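PDB 6F72: VAO-type flavoprotein oxidase VAO615, which probably acts as an oxidoreductase, carrying a bicovalently bound FAD that, once reduced, reacts rapidly with molecular oxygen, though its substrate remains unidentified. Local coordinates for residues Q101-Y106 / A520-A525; H157-K162 / P411-R416; G480-D485 / E489-R494. One frame throughout, in Å; residues are numbered along the deposited sequence.

Contact 1 (Q101-Y106 / A520-A525); sequences QNFQNY and ANHLYA. With NAG (2-acetamido-2-deoxy-beta-D-glucopyranose), chain C.
F103 points the rim of its phenyl ring into the face of the H522 imidazole, and this edge-to-face pair is the tight part of the contact. The ring centroids lie 4.8 Å apart with the planes at 71°, and the phenyl corner F103 CZ comes down 3.5 Å from H522 ND1. H522 reaches this position with CG lodged between its own backbone N and carbonyl carbon (chi1 69°), which turns one imidazole face to the phenyl while L523 CG lies against the opposite face. N102 comes in obliquely beside the same ring, its amide turned 74° from the imidazole plane. N102 ND2 stops 3.9 Å from H522 NE2, and the two do not bond to each other: both are hydrogen-bonded to D495 OD2 on helix 488-508, so one carboxylate oxygen ties the polar ends of both segments together. The loop has its own brace, an Asx turn in which L523 N donates to N521 OD1 at 2.8 Å inside a type I turn from N521 to Y524.

The sugar side is the more open one. Where the helix ends, partly exposed N105 takes a positive phi and carries the N-linked sugar through the bond from N105 ND2 to NAG C1. The sugar touches the helix through its acetamide methyl, NAG C8 lying 3.3 Å from N102 OD1, and is also hydrogen-bonded to N122 ND2. This is plain packing of the short helix 101-104 on a loop of the berberine-like region, edged by an N-glycosylation site.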
# COMPACT_ATOMS: atom_id res chain seq x y z
N GLN A 101 -3.43 -13.58 2.79
CA GLN A 101 -3.81 -14.99 2.88
C GLN A 101 -3.03 -15.82 1.87
O GLN A 101 -2.74 -16.99 2.11
CB GLN A 101 -5.32 -15.20 2.65
CG GLN A 101 -6.27 -14.32 3.46
CD GLN A 101 -6.60 -13.00 2.78
OE1 GLN A 101 -5.83 -12.50 1.97
NE2 GLN A 101 -7.76 -12.43 3.11
N ASN A 102 -2.66 -15.20 0.74
CA ASN A 102 -1.89 -15.90 -0.28
C ASN A 102 -0.46 -16.19 0.17
O ASN A 102 0.09 -17.24 -0.15
CB ASN A 102 -1.92 -15.14 -1.61
CG ASN A 102 -1.28 -15.91 -2.76
OD1 ASN A 102 -1.34 -17.13 -2.84
ND2 ASN A 102 -0.68 -15.17 -3.68
N PHE A 103 0.15 -15.24 0.89
CA PHE A 103 1.50 -15.43 1.39
C PHE A 103 1.55 -16.23 2.70
O PHE A 103 2.54 -16.90 2.94
CB PHE A 103 2.30 -14.10 1.42
CG PHE A 103 2.66 -13.61 0.04
CD1 PHE A 103 3.77 -14.14 -0.64
CD2 PHE A 103 1.85 -12.68 -0.62
CE1 PHE A 103 4.07 -13.73 -1.93
CE2 PHE A 103 2.14 -12.27 -1.91
CZ PHE A 103 3.25 -12.79 -2.57
N GLN A 104 0.49 -16.17 3.51
CA GLN A 104 0.25 -17.13 4.61
C GLN A 104 0.36 -18.54 4.01
O GLN A 104 1.04 -19.39 4.57
CB GLN A 104 -1.12 -16.95 5.26
CG GLN A 104 -1.21 -15.70 6.13
CD GLN A 104 -2.64 -15.25 6.36
OE1 GLN A 104 -3.59 -15.99 6.12
NE2 GLN A 104 -2.79 -14.02 6.85
N ASN A 105 -0.26 -18.73 2.84
CA ASN A 105 -0.10 -19.94 2.03
C ASN A 105 -0.38 -21.25 2.82
O ASN A 105 0.31 -22.25 2.65
CB ASN A 105 1.29 -19.98 1.37
CG ASN A 105 1.32 -20.84 0.13
OD1 ASN A 105 0.29 -21.10 -0.47
ND2 ASN A 105 2.51 -21.28 -0.26
N TYR A 106 -1.40 -21.18 3.68
CA TYR A 106 -1.88 -22.32 4.48
C TYR A 106 -0.89 -22.89 5.51
O TYR A 106 -1.14 -23.96 6.07
CB TYR A 106 -2.41 -23.45 3.57
CG TYR A 106 -3.42 -23.01 2.52
CD1 TYR A 106 -4.79 -22.99 2.81
CD2 TYR A 106 -3.02 -22.64 1.22
CE1 TYR A 106 -5.73 -22.61 1.86
CE2 TYR A 106 -3.96 -22.26 0.26
CZ TYR A 106 -5.31 -22.25 0.59
OH TYR A 106 -6.27 -21.88 -0.33
N ALA A 520 -0.18 -4.47 -7.02
CA ALA A 520 0.02 -5.37 -8.16
C ALA A 520 0.16 -6.81 -7.66
O ALA A 520 0.22 -7.05 -6.45
CB ALA A 520 1.26 -4.97 -8.92
N ASN A 521 0.19 -7.75 -8.61
CA ASN A 521 0.47 -9.13 -8.32
C ASN A 521 1.97 -9.40 -8.39
O ASN A 521 2.63 -8.92 -9.29
CB ASN A 521 -0.27 -10.02 -9.33
CG ASN A 521 -0.25 -11.48 -8.94
OD1 ASN A 521 0.75 -12.18 -9.13
ND2 ASN A 521 -1.35 -11.95 -8.38
N HIS A 522 2.49 -10.19 -7.44
CA HIS A 522 3.91 -10.58 -7.39
C HIS A 522 4.44 -11.40 -8.57
O HIS A 522 5.66 -11.52 -8.75
CB HIS A 522 4.19 -11.36 -6.11
CG HIS A 522 3.54 -12.71 -6.08
ND1 HIS A 522 4.22 -13.86 -5.74
CD2 HIS A 522 2.27 -13.10 -6.36
CE1 HIS A 522 3.39 -14.89 -5.78
NE2 HIS A 522 2.20 -14.45 -6.16
N LEU A 523 3.53 -12.02 -9.33
CA LEU A 523 3.92 -12.82 -10.50
C LEU A 523 3.84 -12.03 -11.82
O LEU A 523 4.29 -12.53 -12.87
CB LEU A 523 3.09 -14.09 -10.60
CG LEU A 523 3.05 -15.07 -9.43
CD1 LEU A 523 1.88 -16.03 -9.65
CD2 LEU A 523 4.37 -15.82 -9.22
N TYR A 524 3.31 -10.80 -11.76
CA TYR A 524 3.18 -9.91 -12.94
C TYR A 524 4.52 -9.72 -13.64
O TYR A 524 5.48 -9.23 -13.05
CB TYR A 524 2.55 -8.58 -12.52
CG TYR A 524 2.52 -7.50 -13.58
CD1 TYR A 524 1.88 -7.71 -14.81
CD2 TYR A 524 3.10 -6.24 -13.35
CE1 TYR A 524 1.85 -6.71 -15.78
CE2 TYR A 524 3.05 -5.23 -14.31
CZ TYR A 524 2.43 -5.48 -15.51
OH TYR A 524 2.38 -4.49 -16.49
N ALA A 525 4.57 -10.12 -14.90
CA ALA A 525 5.83 -10.29 -15.62
C ALA A 525 6.51 -8.98 -16.01
O ALA A 525 7.75 -8.92 -15.99
CB ALA A 525 5.62 -11.17 -16.85
C1 NAG C . 2.68 -22.07 -1.44
C2 NAG C . 3.45 -21.05 -2.32
C3 NAG C . 3.96 -21.71 -3.60
C4 NAG C . 4.76 -23.00 -3.33
C5 NAG C . 4.02 -23.90 -2.33
C6 NAG C . 4.90 -25.04 -1.83
C7 NAG C . 2.90 -18.64 -2.21
C8 NAG C . 1.96 -17.58 -2.71
N2 NAG C . 2.66 -19.87 -2.67
O3 NAG C . 4.77 -20.77 -4.31
O4 NAG C . 4.90 -23.76 -4.54
O5 NAG C . 3.55 -23.18 -1.19
O6 NAG C . 4.02 -26.08 -1.39
O7 NAG C . 3.82 -18.35 -1.45

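Contact 2 (H157-K162 / P411-R416); sequences HDYLGK and PFTNSR. With FAD (flavin-adenine dinucleotide), chain E.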
# COMPACT_ATOMS: atom_id res chain seq x y z
N HIS A 157 0.94 -5.18 5.30
CA HIS A 157 -0.07 -4.93 4.28
C HIS A 157 0.31 -5.35 2.88
O HIS A 157 -0.57 -5.45 2.04
CB HIS A 157 -0.42 -3.46 4.21
CG HIS A 157 -1.74 -3.12 4.80
ND1 HIS A 157 -2.94 -3.24 4.11
CD2 HIS A 157 -2.04 -2.59 6.01
CE1 HIS A 157 -3.91 -2.83 4.92
NE2 HIS A 157 -3.39 -2.42 6.06
N ASP A 158 1.60 -5.60 2.62
CA ASP A 158 2.07 -5.71 1.23
C ASP A 158 1.40 -6.79 0.38
O ASP A 158 1.51 -7.98 0.69
CB ASP A 158 3.58 -5.86 1.09
CG ASP A 158 4.06 -5.51 -0.32
OD1 ASP A 158 4.18 -4.30 -0.64
OD2 ASP A 158 4.28 -6.46 -1.10
N TYR A 159 0.77 -6.35 -0.71
CA TYR A 159 0.06 -7.25 -1.61
C TYR A 159 0.98 -8.21 -2.35
O TYR A 159 0.52 -9.22 -2.85
CB TYR A 159 -0.83 -6.47 -2.59
CG TYR A 159 -1.99 -5.77 -1.94
CD1 TYR A 159 -3.03 -6.49 -1.33
CD2 TYR A 159 -2.08 -4.37 -1.93
CE1 TYR A 159 -4.10 -5.84 -0.73
CE2 TYR A 159 -3.15 -3.71 -1.33
CZ TYR A 159 -4.16 -4.45 -0.73
OH TYR A 159 -5.23 -3.82 -0.14
N LEU A 160 2.27 -7.89 -2.41
CA LEU A 160 3.23 -8.65 -3.21
C LEU A 160 4.14 -9.50 -2.33
O LEU A 160 5.10 -10.11 -2.82
CB LEU A 160 4.04 -7.71 -4.16
CG LEU A 160 3.37 -6.82 -5.25
CD1 LEU A 160 2.76 -5.53 -4.73
CD2 LEU A 160 4.36 -6.48 -6.36
N GLY A 161 3.83 -9.57 -1.04
CA GLY A 161 4.64 -10.36 -0.10
C GLY A 161 6.01 -9.76 0.21
O GLY A 161 6.87 -10.45 0.80
N LYS A 162 6.20 -8.49 -0.13
CA LYS A 162 7.51 -7.83 0.00
C LYS A 162 7.98 -7.64 1.46
O LYS A 162 9.15 -7.32 1.71
CB LYS A 162 7.53 -6.53 -0.81
CG LYS A 162 7.31 -6.75 -2.32
CD LYS A 162 6.86 -5.48 -3.06
CE LYS A 162 7.87 -4.33 -2.95
NZ LYS A 162 7.28 -3.07 -3.47
N PRO A 411 -6.08 -10.42 -1.53
CA PRO A 411 -4.67 -10.76 -1.81
C PRO A 411 -4.28 -10.82 -3.30
O PRO A 411 -3.11 -11.11 -3.62
CB PRO A 411 -4.53 -12.15 -1.20
CG PRO A 411 -5.90 -12.74 -1.32
CD PRO A 411 -6.84 -11.60 -1.08
N PHE A 412 -5.26 -10.61 -4.18
CA PHE A 412 -5.04 -10.58 -5.62
C PHE A 412 -5.39 -9.19 -6.16
O PHE A 412 -6.28 -9.05 -7.02
CB PHE A 412 -5.82 -11.70 -6.34
CG PHE A 412 -5.70 -13.05 -5.67
CD1 PHE A 412 -4.51 -13.79 -5.73
CD2 PHE A 412 -6.78 -13.59 -4.97
CE1 PHE A 412 -4.41 -15.03 -5.10
CE2 PHE A 412 -6.68 -14.82 -4.34
CZ PHE A 412 -5.50 -15.55 -4.42
N THR A 413 -4.69 -8.18 -5.64
CA THR A 413 -4.93 -6.78 -5.99
C THR A 413 -4.08 -6.44 -7.21
O THR A 413 -2.87 -6.71 -7.24
CB THR A 413 -4.65 -5.82 -4.80
OG1 THR A 413 -5.63 -6.02 -3.77
CG2 THR A 413 -4.70 -4.36 -5.22
N ASN A 414 -4.73 -5.89 -8.23
CA ASN A 414 -4.03 -5.36 -9.41
C ASN A 414 -4.39 -3.90 -9.55
O ASN A 414 -5.26 -3.41 -8.83
CB ASN A 414 -4.44 -6.16 -10.64
CG ASN A 414 -4.33 -7.66 -10.40
OD1 ASN A 414 -3.25 -8.23 -10.45
ND2 ASN A 414 -5.47 -8.29 -10.11
N SER A 415 -3.71 -3.19 -10.45
CA SER A 415 -3.96 -1.77 -10.64
C SER A 415 -3.59 -1.25 -12.01
O SER A 415 -2.70 -1.76 -12.70
CB SER A 415 -3.22 -0.92 -9.58
OG SER A 415 -1.82 -1.11 -9.70
N ARG A 416 -4.29 -0.19 -12.38
CA ARG A 416 -3.84 0.61 -13.48
C ARG A 416 -3.99 2.07 -13.09
O ARG A 416 -5.02 2.46 -12.53
CB ARG A 416 -4.63 0.25 -14.75
CG ARG A 416 -3.96 0.68 -16.04
CD ARG A 416 -2.73 -0.15 -16.39
NE ARG A 416 -2.21 0.30 -17.66
CZ ARG A 416 -0.98 0.10 -18.13
NH1 ARG A 416 -0.07 -0.57 -17.42
NH2 ARG A 416 -0.66 0.59 -19.33
PA FAD E . 4.45 -3.39 4.71
O1A FAD E . 4.01 -4.66 4.04
O2A FAD E . 4.90 -3.51 6.14
O5B FAD E . 5.62 -2.73 3.83
C5B FAD E . 5.55 -2.67 2.40
C4B FAD E . 6.94 -2.60 1.77
O4B FAD E . 7.64 -1.47 2.30
C3B FAD E . 7.82 -3.81 2.05
O3B FAD E . 8.61 -4.02 0.87
C2B FAD E . 8.72 -3.38 3.19
O2B FAD E . 9.99 -4.04 3.15
C1B FAD E . 8.85 -1.89 2.96
N9A FAD E . 8.99 -1.07 4.19
C8A FAD E . 7.99 -0.74 5.02
N7A FAD E . 8.45 0.05 6.03
C5A FAD E . 9.76 0.23 5.83
C6A FAD E . 10.85 0.95 6.52
N6A FAD E . 10.58 1.64 7.66
N1A FAD E . 12.10 0.89 6.00
C2A FAD E . 12.37 0.20 4.87
N3A FAD E . 11.42 -0.48 4.18
C4A FAD E . 10.12 -0.50 4.61
N1 FAD E . -2.18 2.37 -1.14
C2 FAD E . -2.58 3.57 -1.64
O2 FAD E . -1.78 4.22 -2.35
N3 FAD E . -3.80 4.08 -1.37
C4 FAD E . -4.72 3.46 -0.63
O4 FAD E . -5.85 3.97 -0.42
C4X FAD E . -4.36 2.14 -0.05
N5 FAD E . -5.22 1.45 0.73
C5X FAD E . -4.89 0.24 1.26
C6 FAD E . -5.81 -0.47 2.07
C7 FAD E . -5.43 -1.72 2.61
C7M FAD E . -6.43 -2.47 3.47
C8 FAD E . -4.06 -2.29 2.33
C8M FAD E . -3.53 -3.57 2.94
C9 FAD E . -3.17 -1.57 1.53
C9A FAD E . -3.53 -0.34 0.98
N10 FAD E . -2.61 0.39 0.19
C10 FAD E . -3.00 1.63 -0.36
C1' FAD E . -1.30 -0.19 -0.12
C2' FAD E . -0.09 0.35 0.57
O2' FAD E . 0.21 1.62 -0.01
C3' FAD E . 1.02 -0.65 0.26
O3' FAD E . 0.59 -2.00 0.54
C4' FAD E . 2.28 -0.34 1.05
O4' FAD E . 3.36 -1.14 0.57
C5' FAD E . 2.07 -0.51 2.56
O5' FAD E . 3.27 -0.32 3.28
P FAD E . 3.35 -0.76 4.82
O1P FAD E . 2.14 -0.22 5.54
O2P FAD E . 4.75 -0.42 5.27
O3P FAD E . 3.22 -2.36 4.70
O HOH W 1 -1.33 -10.80 -1.60
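The side chain of T413 lies over one face of the Y159 phenol, almost straight above it. T413 CB sits 3.9 Å from the ring centroid and 11° off the ring normal, a CH-pi contact, and the hydroxyl is shifted toward the rim, with T413 OG1 3.4 Å from Y159 CE1. That hydroxyl is engaged elsewhere, hydrogen-bonded to F410 O. On the opposite face of the phenol the backbone carbonyl oxygen of H157 lies over the ring centre, so the ring is sandwiched between strand 412-419 and its own loop. The first torsion of Y159 (chi1 -68°) sets CG anti to the carbonyl carbon and carries the ring toward the flavin, where Y159 OH ends 3.1 Å from FAD C8 and Y159 CE2 lies near FAD C9. Y409 meets the same ring from outside the two segments.

Away from the flavin, the backbones are joined by a single water. It donates to Y159 O and to P411 O, each at 2.7 Å, bridging two carbonyls that could not bond directly.

The loop itself is shaped by D158. Its carboxylate oxygen OD2 accepts from L160 N, an Asx turn, and from K162 N at 3.0 Å, the two donors reaching it from opposite faces of the carboxylate plane. This stiffens the type I turn from D158 to G161. At the start of the turn, D158 N donates to the phosphate oxygen FAD O1A, and H157 ND1 is bonded covalently to FAD C8M at 1.4 Å; H157 NE2 is held by T224. H157 forms the histidyl half of the His-Cys bicovalent linkage, completed by C222, and the loop 157-162 lines the FAD site of a VAO-type oxidase, with strand 412-419 packed behind Y159.

Contact 3 (G480-D485 / E489-R494); sequences GSWDWD and EEMAAR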
# COMPACT_ATOMS: atom_id res chain seq x y z
N GLY A 480 -8.98 -9.39 -6.31
CA GLY A 480 -9.52 -10.73 -6.11
C GLY A 480 -9.53 -11.11 -4.65
O GLY A 480 -8.50 -11.02 -3.95
N SER A 481 -10.71 -11.51 -4.18
CA SER A 481 -10.89 -12.00 -2.82
C SER A 481 -10.27 -13.38 -2.65
O SER A 481 -10.08 -14.11 -3.62
CB SER A 481 -12.36 -12.00 -2.44
OG SER A 481 -13.13 -12.59 -3.47
N TRP A 482 -9.92 -13.70 -1.41
CA TRP A 482 -9.52 -15.05 -1.04
C TRP A 482 -10.77 -15.86 -0.69
O TRP A 482 -11.79 -15.29 -0.28
CB TRP A 482 -8.57 -14.99 0.14
CG TRP A 482 -7.98 -16.27 0.56
CD1 TRP A 482 -8.42 -17.09 1.56
CD2 TRP A 482 -6.81 -16.89 0.01
NE1 TRP A 482 -7.61 -18.17 1.66
CE2 TRP A 482 -6.60 -18.09 0.74
CE3 TRP A 482 -5.91 -16.56 -1.01
CZ2 TRP A 482 -5.53 -18.96 0.48
CZ3 TRP A 482 -4.84 -17.43 -1.28
CH2 TRP A 482 -4.67 -18.62 -0.53
N ASP A 483 -10.71 -17.17 -0.87
CA ASP A 483 -11.84 -18.03 -0.58
C ASP A 483 -11.36 -19.23 0.23
O ASP A 483 -10.68 -20.13 -0.29
CB ASP A 483 -12.55 -18.46 -1.88
CG ASP A 483 -13.82 -19.27 -1.64
OD1 ASP A 483 -14.20 -19.56 -0.47
OD2 ASP A 483 -14.44 -19.64 -2.65
N TRP A 484 -11.73 -19.22 1.51
CA TRP A 484 -11.34 -20.27 2.44
C TRP A 484 -12.01 -21.64 2.20
O TRP A 484 -11.54 -22.65 2.72
CB TRP A 484 -11.53 -19.79 3.88
CG TRP A 484 -10.48 -18.79 4.29
CD1 TRP A 484 -10.68 -17.47 4.59
CD2 TRP A 484 -9.07 -19.03 4.44
NE1 TRP A 484 -9.49 -16.87 4.93
CE2 TRP A 484 -8.48 -17.80 4.84
CE3 TRP A 484 -8.25 -20.16 4.29
CZ2 TRP A 484 -7.11 -17.67 5.09
CZ3 TRP A 484 -6.89 -20.04 4.54
CH2 TRP A 484 -6.32 -18.78 4.92
N ASP A 485 -13.09 -21.67 1.41
CA ASP A 485 -13.73 -22.93 0.98
C ASP A 485 -13.11 -23.56 -0.26
O ASP A 485 -13.35 -24.74 -0.56
CB ASP A 485 -15.21 -22.71 0.66
CG ASP A 485 -16.01 -22.30 1.86
OD1 ASP A 485 -15.60 -22.55 3.01
OD2 ASP A 485 -17.09 -21.73 1.65
N GLU A 489 -5.04 -25.12 -4.77
CA GLU A 489 -4.81 -25.13 -6.21
C GLU A 489 -5.66 -24.07 -6.92
O GLU A 489 -5.18 -23.41 -7.84
CB GLU A 489 -5.05 -26.54 -6.77
CG GLU A 489 -4.08 -27.60 -6.23
CD GLU A 489 -4.43 -28.15 -4.83
OE1 GLU A 489 -5.62 -28.18 -4.42
OE2 GLU A 489 -3.48 -28.57 -4.12
N GLU A 490 -6.90 -23.89 -6.44
CA GLU A 490 -7.81 -22.83 -6.91
C GLU A 490 -7.34 -21.40 -6.59
O GLU A 490 -7.50 -20.48 -7.41
CB GLU A 490 -9.23 -23.06 -6.42
CG GLU A 490 -9.89 -24.24 -7.11
CD GLU A 490 -11.28 -24.58 -6.60
OE1 GLU A 490 -11.52 -24.63 -5.37
OE2 GLU A 490 -12.14 -24.83 -7.45
N MET A 491 -6.77 -21.20 -5.39
CA MET A 491 -6.19 -19.91 -5.06
C MET A 491 -4.93 -19.63 -5.85
O MET A 491 -4.69 -18.48 -6.24
CB MET A 491 -5.96 -19.76 -3.56
CG MET A 491 -7.23 -19.62 -2.74
SD MET A 491 -8.40 -18.32 -3.21
CE MET A 491 -9.43 -19.12 -4.46
N ALA A 492 -4.14 -20.68 -6.10
CA ALA A 492 -2.93 -20.59 -6.91
C ALA A 492 -3.28 -20.23 -8.35
O ALA A 492 -2.57 -19.44 -8.99
CB ALA A 492 -2.12 -21.88 -6.85
N ALA A 493 -4.39 -20.79 -8.83
CA ALA A 493 -4.91 -20.48 -10.15
C ALA A 493 -5.45 -19.06 -10.22
O ALA A 493 -5.26 -18.39 -11.24
CB ALA A 493 -5.98 -21.49 -10.56
N ARG A 494 -6.09 -18.58 -9.15
CA ARG A 494 -6.55 -17.19 -9.07
C ARG A 494 -5.37 -16.18 -9.10
O ARG A 494 -5.41 -15.12 -9.77
CB ARG A 494 -7.45 -16.98 -7.85
CG ARG A 494 -8.20 -15.65 -7.85
CD ARG A 494 -9.26 -15.58 -6.76
NE ARG A 494 -10.46 -16.33 -7.11
CZ ARG A 494 -11.50 -16.54 -6.31
NH1 ARG A 494 -11.54 -16.03 -5.07
NH2 ARG A 494 -12.53 -17.24 -6.75
O HOH W 2 -13.88 -15.63 -3.40
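R494 and S481 share the main polar link between this loop and helix 488-508. R494 NH1 donates to the backbone carbonyl S481 O at 2.8 Å, the oxygen lying close to the guanidinium plane although the donor stands 43° out of the carbonyl plane. The same nitrogen gives a second bond, 2.9 Å from R494 NH1 to a water that also pairs with S481 OG, so main chain and hydroxyl of one serine are both tied to the arginine. The bend at chi3 (-78°) turns the guanidinium toward the loop, where M491 CE lies over the centre of one of its faces. D483 N makes a weak hydrogen bond to M491 SD, 3.5 Å away, while D483 OD1 takes up D485 N in an Asx turn.

The apolar half is W482 against M491. M491 CG sits over the six-membered ring, 3.4 Å from its centroid, with SD further off-centre on the same face as a Met-aromatic contact. An alanine in place of W482 would probably open a gap over M491 CG and SD and leave the thioether less firmly placed for the weak bond from D483 N.

D483 OD2 stays 5.1 Å from R494 NH2, with no salt bridge formed. The chemistry therefore implies that backbone groups of the loop are satisfied by side chains of the helix, with one water tying in the serine hydroxyl.

In the fold
The three contacts touch one another pairwise, at growing distance from the flavin. Contact 2 is bonded to the cofactor through H157; contact 1, its centre about 7 Å away, backs it, with F103 CZ 3.3 Å from L160 O and the F103 side chain about 10 Å from the FAD. Contact 3, centred about 14 Å from contact 2 and about 11 Å from contact 1, has the S481 side chain about 13 Å from the FAD. It joins contact 2 through strand pairing, F412 O to G480 N at 2.8 Å, and contact 1 through Y106 OH, 3.1 Å from W482 CZ2. Helix 488-508 runs past all three: M491 and R494 in contact 3, D495 for contact 1, packing against F412 of contact 2.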